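Local coordinates for protein putative xanthine dehydrogenase YAGS fad-binding subunit (Escherichia coli, PDB 5G5G) that carries the molybdenum-pterin cytosine dinucleotide cofactor of a periplasmic aldehyde oxidase and probably takes part in oxidising aldehydes, at residues G448-L453 with T567-I572; G457-E462 with E489-H494; T474-T479 with T514-V519; A481-V486 with A521-L526. One frame throughout, in Å; residues are numbered along the deposited sequence.

Interaction 1: residues G448-L453 with T567-I572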
loop_
_atom_site.group_PDB
_atom_site.type_symbol
_atom_site.label_atom_id
_atom_site.label_comp_id
_atom_site.label_asym_id
_atom_site.label_seq_id
_atom_site.Cartn_x
_atom_site.Cartn_y
_atom_site.Cartn_z
ATOM N N GLY C 448 14.043 -10.851 25.794
ATOM C CA GLY C 448 13.787 -12.011 26.640
ATOM C C GLY C 448 12.671 -12.914 26.173
ATOM O O GLY C 448 11.889 -12.558 25.295
ATOM N N ALA C 449 12.631 -14.096 26.775
ATOM C CA ALA C 449 11.674 -15.118 26.423
ATOM C C ALA C 449 11.512 -16.122 27.539
ATOM O O ALA C 449 12.378 -16.284 28.392
ATOM C CB ALA C 449 12.109 -15.826 25.139
ATOM N N ARG C 450 10.361 -16.773 27.566
ATOM C CA ARG C 450 10.095 -17.880 28.473
ATOM C C ARG C 450 9.876 -19.098 27.583
ATOM O O ARG C 450 9.164 -19.017 26.589
ATOM C CB ARG C 450 8.843 -17.552 29.297
ATOM C CG ARG C 450 8.453 -18.582 30.310
ATOM C CD ARG C 450 7.511 -18.008 31.396
ATOM N NE ARG C 450 6.389 -17.247 30.860
ATOM C CZ ARG C 450 6.062 -15.962 31.091
ATOM N NH1 ARG C 450 6.770 -15.140 31.870
ATOM N NH2 ARG C 450 4.988 -15.484 30.517
ATOM N N VAL C 451 10.562 -20.193 27.881
ATOM C CA VAL C 451 10.439 -21.440 27.107
ATOM C C VAL C 451 10.131 -22.572 28.080
ATOM O O VAL C 451 10.776 -22.699 29.120
ATOM C CB VAL C 451 11.709 -21.757 26.326
ATOM C CG1 VAL C 451 11.516 -22.999 25.432
ATOM C CG2 VAL C 451 12.095 -20.573 25.467
ATOM N N HIS C 452 9.125 -23.360 27.749
ATOM C CA HIS C 452 8.691 -24.496 28.592
ATOM C C HIS C 452 8.853 -25.809 27.852
ATOM O O HIS C 452 8.515 -25.890 26.639
ATOM C CB HIS C 452 7.240 -24.436 28.909
ATOM C CG HIS C 452 6.755 -23.113 29.387
ATOM N ND1 HIS C 452 6.616 -22.832 30.726
ATOM C CD2 HIS C 452 6.312 -22.027 28.723
ATOM C CE1 HIS C 452 6.104 -21.624 30.870
ATOM N NE2 HIS C 452 5.898 -21.119 29.671
ATOM N N LEU C 453 9.374 -26.816 28.541
ATOM C CA LEU C 453 9.299 -28.199 28.047
ATOM C C LEU C 453 8.102 -28.803 28.761
ATOM O O LEU C 453 8.118 -28.951 30.006
ATOM C CB LEU C 453 10.562 -29.000 28.360
ATOM C CG LEU C 453 10.557 -30.475 27.942
ATOM C CD1 LEU C 453 10.450 -30.598 26.420
ATOM C CD2 LEU C 453 11.794 -31.218 28.424
ATOM N N THR C 567 10.438 -24.867 33.118
ATOM C CA THR C 567 10.255 -23.528 32.591
ATOM C C THR C 567 11.514 -22.691 32.809
ATOM O O THR C 567 12.036 -22.650 33.926
ATOM C CB THR C 567 9.064 -22.817 33.280
ATOM O OG1 THR C 567 7.865 -23.530 32.976
ATOM C CG2 THR C 567 8.927 -21.370 32.805
ATOM N N ALA C 568 11.992 -22.047 31.747
ATOM C CA ALA C 568 13.129 -21.160 31.807
ATOM C C ALA C 568 12.681 -19.814 31.310
ATOM O O ALA C 568 11.936 -19.735 30.338
ATOM C CB ALA C 568 14.263 -21.695 30.954
ATOM N N GLU C 569 13.139 -18.756 31.949
ATOM C CA GLU C 569 12.859 -17.392 31.500
ATOM C C GLU C 569 14.138 -16.603 31.599
ATOM O O GLU C 569 14.717 -16.467 32.694
ATOM C CB GLU C 569 11.790 -16.751 32.357
ATOM C CG GLU C 569 11.483 -15.336 31.936
ATOM C CD GLU C 569 10.227 -14.812 32.570
ATOM O OE1 GLU C 569 9.399 -15.591 33.074
ATOM O OE2 GLU C 569 10.079 -13.604 32.566
ATOM N N GLU C 570 14.615 -16.146 30.464
ATOM C CA GLU C 570 15.890 -15.425 30.420
ATOM C C GLU C 570 15.859 -14.348 29.354
ATOM O O GLU C 570 15.067 -14.377 28.461
ATOM C CB GLU C 570 17.065 -16.385 30.105
ATOM C CG GLU C 570 17.271 -17.541 31.058
ATOM C CD GLU C 570 17.802 -17.163 32.428
ATOM O OE1 GLU C 570 18.579 -16.189 32.524
ATOM O OE2 GLU C 570 17.498 -17.900 33.381
ATOM N N SER C 571 16.816 -13.446 29.460
ATOM C CA SER C 571 17.068 -12.443 28.463
ATOM C C SER C 571 18.525 -12.484 28.008
ATOM O O SER C 571 19.403 -12.943 28.735
ATOM C CB SER C 571 16.773 -11.062 29.022
ATOM O OG SER C 571 15.374 -10.933 29.239
ATOM N N ILE C 572 18.721 -11.993 26.797
ATOM C CA ILE C 572 20.029 -11.635 26.309
ATOM C C ILE C 572 20.245 -10.138 26.397
ATOM O O ILE C 572 19.354 -9.342 26.019
ATOM C CB ILE C 572 20.246 -12.183 24.908
ATOM C CG1 ILE C 572 21.713 -11.976 24.526
ATOM C CG2 ILE C 572 19.323 -11.597 23.862
ATOM C CD1 ILE C 572 22.323 -13.104 23.805
#
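Ala449 and Val451 of strand 448-453 pair with Glu570 and Ala568 of strand 567-572 as hydrogen-bonded antiparallel pairs, the strand axes 4.7 Å apart and 165° between directions. Four backbone bonds form the ladder, among them Ala568 N to Val451 O at 3.0 Å. Three non-hydrogen-bonded pairs put Gly448, Arg450 and His452 on one face with Ser571, Glu569 and Thr567. Lacking a side chain, Gly448 lets Ser571 OG come to 3.2 Å from its CA, where a CB would clash. With CG anti to the backbone N (chi1 -178°) and a bend at chi3, Arg450 reaches Glu569, its NH1 2.9 Å from OE1. The oxygen lies in the guanidinium plane, yet the nitrogen meets it from above the carboxylate plane; the two planes stand 65° apart. Arg450 NE makes a second salt bridge, to Glu462 of the next strand. A leucine here would probably leave Glu569 and Glu462 without their shared cationic mate. Alongside, His452 ND1 and Thr567 OG1 form a hydrogen bond of 2.7 Å at the ring's edge; NE2 bonds to Glu462, and the two contacts fix the ring's rotation. The other face carries Ala449, Val451, Ala568 and Glu570 and meets helix 511-534. This is an antiparallel pair within a five-stranded mixed sheet with helix 511-534 packed on one face, an alpha/beta layering in the molybdopterin-binding region.

Interaction 2: residues G457-E462 with E489-H494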
loop_
_atom_site.group_PDB
_atom_site.type_symbol
_atom_site.label_atom_id
_atom_site.label_comp_id
_atom_site.label_asym_id
_atom_site.label_seq_id
_atom_site.Cartn_x
_atom_site.Cartn_y
_atom_site.Cartn_z
ATOM N N GLY C 457 6.249 -33.685 25.865
ATOM C CA GLY C 457 7.410 -33.549 24.973
ATOM C C GLY C 457 7.403 -32.325 24.056
ATOM O O GLY C 457 8.393 -32.070 23.371
ATOM N N THR C 458 6.294 -31.579 24.014
ATOM C CA THR C 458 6.220 -30.378 23.182
ATOM C C THR C 458 6.861 -29.193 23.921
ATOM O O THR C 458 7.082 -29.243 25.141
ATOM C CB THR C 458 4.779 -30.002 22.845
ATOM O OG1 THR C 458 4.081 -29.688 24.050
ATOM C CG2 THR C 458 4.064 -31.147 22.081
ATOM N N VAL C 459 7.165 -28.135 23.160
ATOM C CA VAL C 459 7.895 -26.990 23.683
ATOM C C VAL C 459 6.984 -25.770 23.476
ATOM O O VAL C 459 6.281 -25.675 22.446
ATOM C CB VAL C 459 9.250 -26.829 22.973
ATOM C CG1 VAL C 459 9.893 -25.482 23.311
ATOM C CG2 VAL C 459 10.168 -27.981 23.326
ATOM N N THR C 460 6.920 -24.888 24.475
ATOM C CA THR C 460 6.119 -23.663 24.366
ATOM C C THR C 460 7.032 -22.438 24.505
ATOM O O THR C 460 7.753 -22.343 25.479
ATOM C CB THR C 460 5.026 -23.615 25.447
ATOM O OG1 THR C 460 4.233 -24.823 25.364
ATOM C CG2 THR C 460 4.147 -22.404 25.272
ATOM N N VAL C 461 7.009 -21.539 23.552
ATOM C CA VAL C 461 7.786 -20.307 23.602
ATOM C C VAL C 461 6.809 -19.148 23.824
ATOM O O VAL C 461 5.824 -19.069 23.115
ATOM C CB VAL C 461 8.538 -20.053 22.305
ATOM C CG1 VAL C 461 9.209 -18.690 22.304
ATOM C CG2 VAL C 461 9.557 -21.170 22.060
ATOM N N GLU C 462 7.089 -18.309 24.828
ATOM C CA GLU C 462 6.327 -17.069 25.042
ATOM C C GLU C 462 7.270 -15.874 25.033
ATOM O O GLU C 462 8.235 -15.841 25.791
ATOM C CB GLU C 462 5.619 -17.091 26.376
ATOM C CG GLU C 462 4.591 -18.232 26.492
ATOM C CD GLU C 462 4.181 -18.586 27.908
ATOM O OE1 GLU C 462 5.006 -18.491 28.851
ATOM O OE2 GLU C 462 3.041 -19.032 28.060
ATOM N N GLU C 489 7.391 -29.025 14.343
ATOM C CA GLU C 489 5.932 -29.087 14.526
ATOM C C GLU C 489 5.529 -29.331 16.009
ATOM O O GLU C 489 4.358 -29.237 16.361
ATOM C CB GLU C 489 5.272 -30.090 13.556
ATOM C CG GLU C 489 5.755 -31.504 13.703
ATOM C CD GLU C 489 7.021 -31.855 12.864
ATOM O OE1 GLU C 489 7.797 -30.942 12.380
ATOM O OE2 GLU C 489 7.223 -33.098 12.696
ATOM N N GLN C 490 6.510 -29.575 16.874
ATOM C CA GLN C 490 6.232 -29.745 18.294
ATOM C C GLN C 490 6.469 -28.486 19.136
ATOM O O GLN C 490 6.456 -28.539 20.382
ATOM C CB GLN C 490 7.070 -30.925 18.817
ATOM C CG GLN C 490 6.438 -32.283 18.492
ATOM C CD GLN C 490 7.047 -33.439 19.277
ATOM O OE1 GLN C 490 7.402 -33.316 20.468
ATOM N NE2 GLN C 490 7.163 -34.586 18.612
ATOM N N VAL C 491 6.696 -27.359 18.484
ATOM C CA VAL C 491 6.942 -26.122 19.188
ATOM C C VAL C 491 5.750 -25.192 18.987
ATOM O O VAL C 491 5.325 -24.949 17.845
ATOM C CB VAL C 491 8.218 -25.427 18.683
ATOM C CG1 VAL C 491 8.502 -24.174 19.478
ATOM C CG2 VAL C 491 9.423 -26.398 18.762
ATOM N N ALA C 492 5.211 -24.687 20.076
ATOM C CA ALA C 492 4.149 -23.681 20.000
ATOM C C ALA C 492 4.795 -22.374 20.339
ATOM O O ALA C 492 5.631 -22.339 21.206
ATOM C CB ALA C 492 3.034 -23.982 21.012
ATOM N N VAL C 493 4.392 -21.305 19.678
ATOM C CA VAL C 493 4.934 -19.973 19.923
ATOM C C VAL C 493 3.778 -18.982 20.097
ATOM O O VAL C 493 2.922 -18.876 19.214
ATOM C CB VAL C 493 5.805 -19.522 18.746
ATOM C CG1 VAL C 493 6.354 -18.113 18.968
ATOM C CG2 VAL C 493 6.920 -20.522 18.447
ATOM N N HIS C 494 3.793 -18.300 21.229
ATOM C CA HIS C 494 2.804 -17.302 21.600
ATOM C C HIS C 494 3.521 -15.960 21.657
ATOM O O HIS C 494 4.504 -15.806 22.388
ATOM C CB HIS C 494 2.199 -17.666 22.930
ATOM C CG HIS C 494 1.643 -19.055 22.942
ATOM N ND1 HIS C 494 0.686 -19.476 22.041
ATOM C CD2 HIS C 494 1.938 -20.135 23.701
ATOM C CE1 HIS C 494 0.411 -20.760 22.260
ATOM N NE2 HIS C 494 1.149 -21.180 23.269
HETATM O O HOH W 1 1.132 -23.958 24.281
#
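Val461 sets its CG2 obliquely against Val491 CG1, 4.1 Å away, while its CB meets Val493 CG2 at 4.2 Å, so that this one bump sits in the groove between two valines of strand 491-494. Two residues earlier, Val459 CB lies beside Val491 CG2, 4.2 Å away. The strands are parallel, 17° between directions, and four backbone bonds stitch them, from Val459 N to Gln490 O at 2.9 Å through to His494 N and Val461 O. They are the two strands of a beta-alpha-beta crossover whose connection is helix 472-484, and the valine ridge fits onto that helix: Val461 meets Ala480, Val491 Ala481 and Val493 Ala477, small alanines forming the hollows. Across the sheet, the methyl of Thr460 is the bump on the other face. Its CG2 is anti to the backbone N (chi1 -55° for OG1) and comes to the edge of the His494 ring, 3.5 Å from CD2, with Glu462 CG lying near the same edge. A water in the ring plane joins His494 NE2, at 3.0 Å, to Thr460 OG1, the latter bond weak; the main partner of this hydroxyl is Glu454. Ala492, on the same face, adds its CB, 3.9 Å from Val459 O.

Interaction 3: residues T474-T479 with T514-V519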
loop_
_atom_site.group_PDB
_atom_site.type_symbol
_atom_site.label_atom_id
_atom_site.label_comp_id
_atom_site.label_asym_id
_atom_site.label_seq_id
_atom_site.Cartn_x
_atom_site.Cartn_y
_atom_site.Cartn_z
ATOM N N THR C 474 7.731 -18.221 13.064
ATOM C CA THR C 474 8.449 -19.334 12.500
ATOM C C THR C 474 9.917 -19.425 12.928
ATOM O O THR C 474 10.371 -20.460 13.376
ATOM C CB THR C 474 8.300 -19.300 10.988
ATOM O OG1 THR C 474 6.912 -19.178 10.723
ATOM C CG2 THR C 474 8.844 -20.521 10.366
ATOM N N ILE C 475 10.645 -18.342 12.835
ATOM C CA ILE C 475 12.034 -18.359 13.252
ATOM C C ILE C 475 12.259 -18.571 14.751
ATOM O O ILE C 475 13.243 -19.203 15.141
ATOM C CB ILE C 475 12.837 -17.148 12.736
ATOM C CG1 ILE C 475 12.263 -15.804 13.246
ATOM C CG2 ILE C 475 12.902 -17.266 11.212
ATOM C CD1 ILE C 475 13.248 -14.624 13.152
ATOM N N LEU C 476 11.319 -18.111 15.580
ATOM C CA LEU C 476 11.394 -18.418 17.003
ATOM C C LEU C 476 11.116 -19.907 17.241
ATOM O O LEU C 476 11.818 -20.534 18.049
ATOM C CB LEU C 476 10.418 -17.552 17.809
ATOM C CG LEU C 476 10.816 -16.056 17.790
ATOM C CD1 LEU C 476 9.670 -15.143 18.200
ATOM C CD2 LEU C 476 11.973 -15.771 18.726
ATOM N N ALA C 477 10.155 -20.494 16.503
ATOM C CA ALA C 477 9.934 -21.955 16.580
ATOM C C ALA C 477 11.178 -22.743 16.130
ATOM O O ALA C 477 11.623 -23.696 16.786
ATOM C CB ALA C 477 8.710 -22.352 15.768
ATOM N N GLN C 478 11.792 -22.288 15.052
ATOM C CA GLN C 478 12.991 -22.960 14.544
ATOM C C GLN C 478 14.138 -22.947 15.557
ATOM O O GLN C 478 14.880 -23.972 15.713
ATOM C CB GLN C 478 13.436 -22.367 13.239
ATOM C CG GLN C 478 12.461 -22.589 12.069
ATOM C CD GLN C 478 12.844 -21.755 10.835
ATOM O OE1 GLN C 478 12.243 -20.721 10.524
ATOM N NE2 GLN C 478 13.878 -22.204 10.125
ATOM N N THR C 479 14.291 -21.806 16.227
ATOM C CA THR C 479 15.332 -21.623 17.249
ATOM C C THR C 479 15.159 -22.553 18.425
ATOM O O THR C 479 16.068 -23.320 18.804
ATOM C CB THR C 479 15.416 -20.157 17.713
ATOM O OG1 THR C 479 15.663 -19.301 16.576
ATOM C CG2 THR C 479 16.522 -19.987 18.756
ATOM N N THR C 514 17.593 -10.332 17.735
ATOM C CA THR C 514 17.459 -10.131 19.170
ATOM C C THR C 514 16.411 -11.125 19.766
ATOM O O THR C 514 16.685 -11.697 20.815
ATOM C CB THR C 514 17.082 -8.701 19.527
ATOM O OG1 THR C 514 15.840 -8.341 18.933
ATOM C CG2 THR C 514 18.170 -7.710 19.112
ATOM N N SER C 515 15.265 -11.308 19.127
ATOM C CA SER C 515 14.211 -12.144 19.667
ATOM C C SER C 515 14.695 -13.629 19.727
ATOM O O SER C 515 14.479 -14.329 20.733
ATOM C CB SER C 515 12.897 -12.008 18.902
ATOM O OG SER C 515 12.916 -12.524 17.594
ATOM N N THR C 516 15.342 -14.068 18.659
ATOM C CA THR C 516 15.861 -15.454 18.609
ATOM C C THR C 516 17.002 -15.652 19.581
ATOM O O THR C 516 17.117 -16.719 20.171
ATOM C CB THR C 516 16.221 -15.973 17.221
ATOM O OG1 THR C 516 17.284 -15.192 16.667
ATOM C CG2 THR C 516 15.006 -15.960 16.320
ATOM N N SER C 517 17.827 -14.623 19.762
ATOM C CA SER C 517 18.884 -14.670 20.776
ATOM C C SER C 517 18.326 -14.778 22.196
ATOM O O SER C 517 18.929 -15.408 23.052
ATOM C CB SER C 517 19.856 -13.509 20.670
ATOM O OG SER C 517 20.595 -13.600 19.455
ATOM N N GLY C 518 17.199 -14.126 22.474
ATOM C CA GLY C 518 16.632 -14.293 23.819
ATOM C C GLY C 518 16.080 -15.703 23.991
ATOM O O GLY C 518 16.164 -16.276 25.058
ATOM N N VAL C 519 15.516 -16.271 22.926
ATOM C CA VAL C 519 15.084 -17.676 22.979
ATOM C C VAL C 519 16.298 -18.589 23.170
ATOM O O VAL C 519 16.283 -19.494 24.033
ATOM C CB VAL C 519 14.221 -18.066 21.718
ATOM C CG1 VAL C 519 14.005 -19.586 21.638
ATOM C CG2 VAL C 519 12.927 -17.314 21.728
#
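Leu476 reaches from helix 474-479 into the groove of helix 514-519 near Ser515, Thr516 and Val519, the short helix axes being 9.3 Å apart with 28° between their directions. Its CB lies against Val493 of the neighbouring strand. CG, placed anti to the carbonyl carbon (chi1 -67°), comes within 4.1 Å of Ser515 OG, a hydroxyl already hydrogen-bonded to Gly511 O. From there CD2 does most of the touching: it sits 3.5 Å from Val519 CG2, the side chains of Leu476 and Val519 crossing obliquely, equally near the carbonyl oxygen of Ser515, and 3.9 Å from Thr516 CG2. No hydrogen bond links the two segments, so the fit rests on packing. This is a pair of nearly aligned helices laid over one face of a mixed sheet in the molybdopterin-binding region; Ile475 also touches the pterin cytosine dinucleotide and presses its CD1 on the methyl of Thr516. Thr479 lies one turn further along the helix. Its OG1 gives a hydrogen bond of 2.8 Å to Ile475 O, arriving on the opposite face of that carbonyl plane from the backbone N of Thr479, so two donors grip one oxygen, and the OG1 bond itself directs the hydroxyl. The side chains of Thr479 and Thr516 cross at about a right angle, Thr479 OG1 3.4 Å from Thr516 CG2, and Thr479 CG2 meets Val519 CG1 at 3.8 Å. With an alanine in place of Thr479, a gap would probably open beside Thr516 and Val519, and Ile475 O would lose one of its two donors.

Interaction 4: residues A481-V486 with A521-L526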
loop_
_atom_site.group_PDB
_atom_site.type_symbol
_atom_site.label_atom_id
_atom_site.label_comp_id
_atom_site.label_asym_id
_atom_site.label_seq_id
_atom_site.Cartn_x
_atom_site.Cartn_y
_atom_site.Cartn_z
ATOM N N ALA C 481 13.304 -25.333 18.477
ATOM C CA ALA C 481 13.418 -26.688 18.000
ATOM C C ALA C 481 14.903 -27.106 17.896
ATOM O O ALA C 481 15.286 -28.229 18.255
ATOM C CB ALA C 481 12.721 -26.814 16.647
ATOM N N GLU C 482 15.718 -26.215 17.332
ATOM C CA GLU C 482 17.129 -26.476 17.163
ATOM C C GLU C 482 17.800 -26.710 18.502
ATOM O O GLU C 482 18.577 -27.655 18.660
ATOM C CB GLU C 482 17.827 -25.304 16.474
ATOM C CG GLU C 482 19.258 -25.632 16.060
ATOM C CD GLU C 482 19.327 -26.404 14.746
ATOM O OE1 GLU C 482 18.823 -25.859 13.714
ATOM O OE2 GLU C 482 19.889 -27.512 14.741
ATOM N N MET C 483 17.504 -25.835 19.455
ATOM C CA MET C 483 18.169 -25.894 20.782
ATOM C C MET C 483 17.793 -27.126 21.604
ATOM O O MET C 483 18.605 -27.632 22.372
ATOM C CB MET C 483 17.849 -24.630 21.545
ATOM C CG MET C 483 18.471 -23.372 20.966
ATOM S SD MET C 483 20.254 -23.353 21.007
ATOM C CE MET C 483 20.649 -23.150 22.745
ATOM N N LEU C 484 16.556 -27.587 21.453
ATOM C CA LEU C 484 16.012 -28.653 22.278
ATOM C C LEU C 484 16.009 -30.000 21.592
ATOM O O LEU C 484 15.734 -30.998 22.247
ATOM C CB LEU C 484 14.608 -28.272 22.805
ATOM C CG LEU C 484 14.711 -27.137 23.832
ATOM C CD1 LEU C 484 13.385 -26.453 23.983
ATOM C CD2 LEU C 484 15.161 -27.650 25.171
ATOM N N GLY C 485 16.346 -30.046 20.297
ATOM C CA GLY C 485 16.405 -31.303 19.533
ATOM C C GLY C 485 15.025 -31.904 19.240
ATOM O O GLY C 485 14.880 -33.134 19.181
ATOM N N VAL C 486 14.013 -31.050 19.096
ATOM C CA VAL C 486 12.641 -31.501 18.814
ATOM C C VAL C 486 12.221 -31.068 17.401
ATOM O O VAL C 486 12.861 -30.185 16.811
ATOM C CB VAL C 486 11.596 -31.054 19.840
ATOM C CG1 VAL C 486 11.927 -31.624 21.207
ATOM C CG2 VAL C 486 11.452 -29.537 19.882
ATOM N N ALA C 521 18.963 -17.802 24.818
ATOM C CA ALA C 521 19.344 -17.658 26.218
ATOM C C ALA C 521 18.441 -18.490 27.101
ATOM O O ALA C 521 18.932 -19.216 27.966
ATOM C CB ALA C 521 19.304 -16.202 26.606
ATOM N N ALA C 522 17.132 -18.427 26.846
ATOM C CA ALA C 522 16.154 -19.207 27.629
ATOM C C ALA C 522 16.374 -20.729 27.427
ATOM O O ALA C 522 16.378 -21.496 28.387
ATOM C CB ALA C 522 14.729 -18.796 27.336
ATOM N N CYS C 523 16.640 -21.127 26.185
ATOM C CA CYS C 523 16.858 -22.519 25.892
ATOM C C CYS C 523 18.150 -23.046 26.518
ATOM O O CYS C 523 18.191 -24.213 26.877
ATOM C CB CYS C 523 16.823 -22.809 24.392
ATOM S SG CYS C 523 15.206 -22.638 23.653
ATOM N N MET C 524 19.192 -22.229 26.644
ATOM C CA MET C 524 20.429 -22.692 27.256
ATOM C C MET C 524 20.177 -22.991 28.738
ATOM O O MET C 524 20.638 -24.029 29.259
ATOM C CB MET C 524 21.564 -21.688 27.135
ATOM C CG MET C 524 22.171 -21.642 25.751
ATOM S SD MET C 524 22.956 -23.232 25.287
ATOM C CE MET C 524 24.332 -23.335 26.389
ATOM N N LYS C 525 19.364 -22.144 29.387
ATOM C CA LYS C 525 18.957 -22.435 30.761
ATOM C C LYS C 525 18.057 -23.688 30.838
ATOM O O LYS C 525 18.231 -24.554 31.727
ATOM C CB LYS C 525 18.268 -21.219 31.375
ATOM C CG LYS C 525 17.775 -21.383 32.803
ATOM C CD LYS C 525 18.903 -21.549 33.791
ATOM C CE LYS C 525 18.300 -21.669 35.170
ATOM N NZ LYS C 525 19.363 -21.526 36.209
ATOM N N LEU C 526 17.142 -23.820 29.898
ATOM C CA LEU C 526 16.242 -24.980 29.891
ATOM C C LEU C 526 17.020 -26.276 29.668
ATOM O O LEU C 526 16.727 -27.290 30.309
ATOM C CB LEU C 526 15.134 -24.809 28.858
ATOM C CG LEU C 526 14.060 -25.887 28.747
ATOM C CD1 LEU C 526 13.387 -26.128 30.082
ATOM C CD2 LEU C 526 13.053 -25.456 27.703
#
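Met483 and Cys523 bring the two helices together through their beta carbons, CB to CB at 3.5 Å, the side chains meeting at their roots. Apolar contact dominates, for no hydrogen bond joins the segments. Leu484 and Leu526 form a second such patch, crossing at about a right angle with Leu484 CD1 3.9 Å from Leu526 CD2. Sulfur contacts make the next group. Met483 is bent at both chi2 (-64°) and chi3, which swings its CE onto Met524 SD at 3.4 Å and onto the adjoining CG; the two thioethers cross nearly at a right angle. Cys523 SG lies between the patches, 4.2 Å from Leu484 CD1 and 3.9 Å from Met483 CB. In the fold this is the region where helix 472-484 stops beside the continuing helix 511-534, both lying on the sheet face that bears Val451, which touches Cys523 and Leu526. Polar bonds of note occur at the helix end. Gly485 leaves helical geometry with positive phi (72°), and Val486 N turns back to Ala481 O at 3.2 Å. Arg527, one residue beyond the second segment, donates from NH1 to the carbonyl of Met483, a direct polar tie between the helices.

How the interactions relate
Interactions 1 and 2 belong to one five-stranded mixed sheet, where strands 447-453 and 459-462 are neighbours joined by a probable hydrogen bond from His452 N to Thr460 O and by Val451 packing on Val459. Interactions 3 and 4 are successive turns of the same helix pair, 472-484 and 511-534, their centres about 10 Å apart. The helices cover the valine-bearing face of the sheet, and centres of sheet and helix contacts lie about 9 to 12 Å from each other. Along the chain, interaction 1 encloses the other three, while the segments of 2, 3 and 4 alternate. The result is one compact layered unit in the molybdopterin-binding region, whose cofactor-facing end is interaction 3.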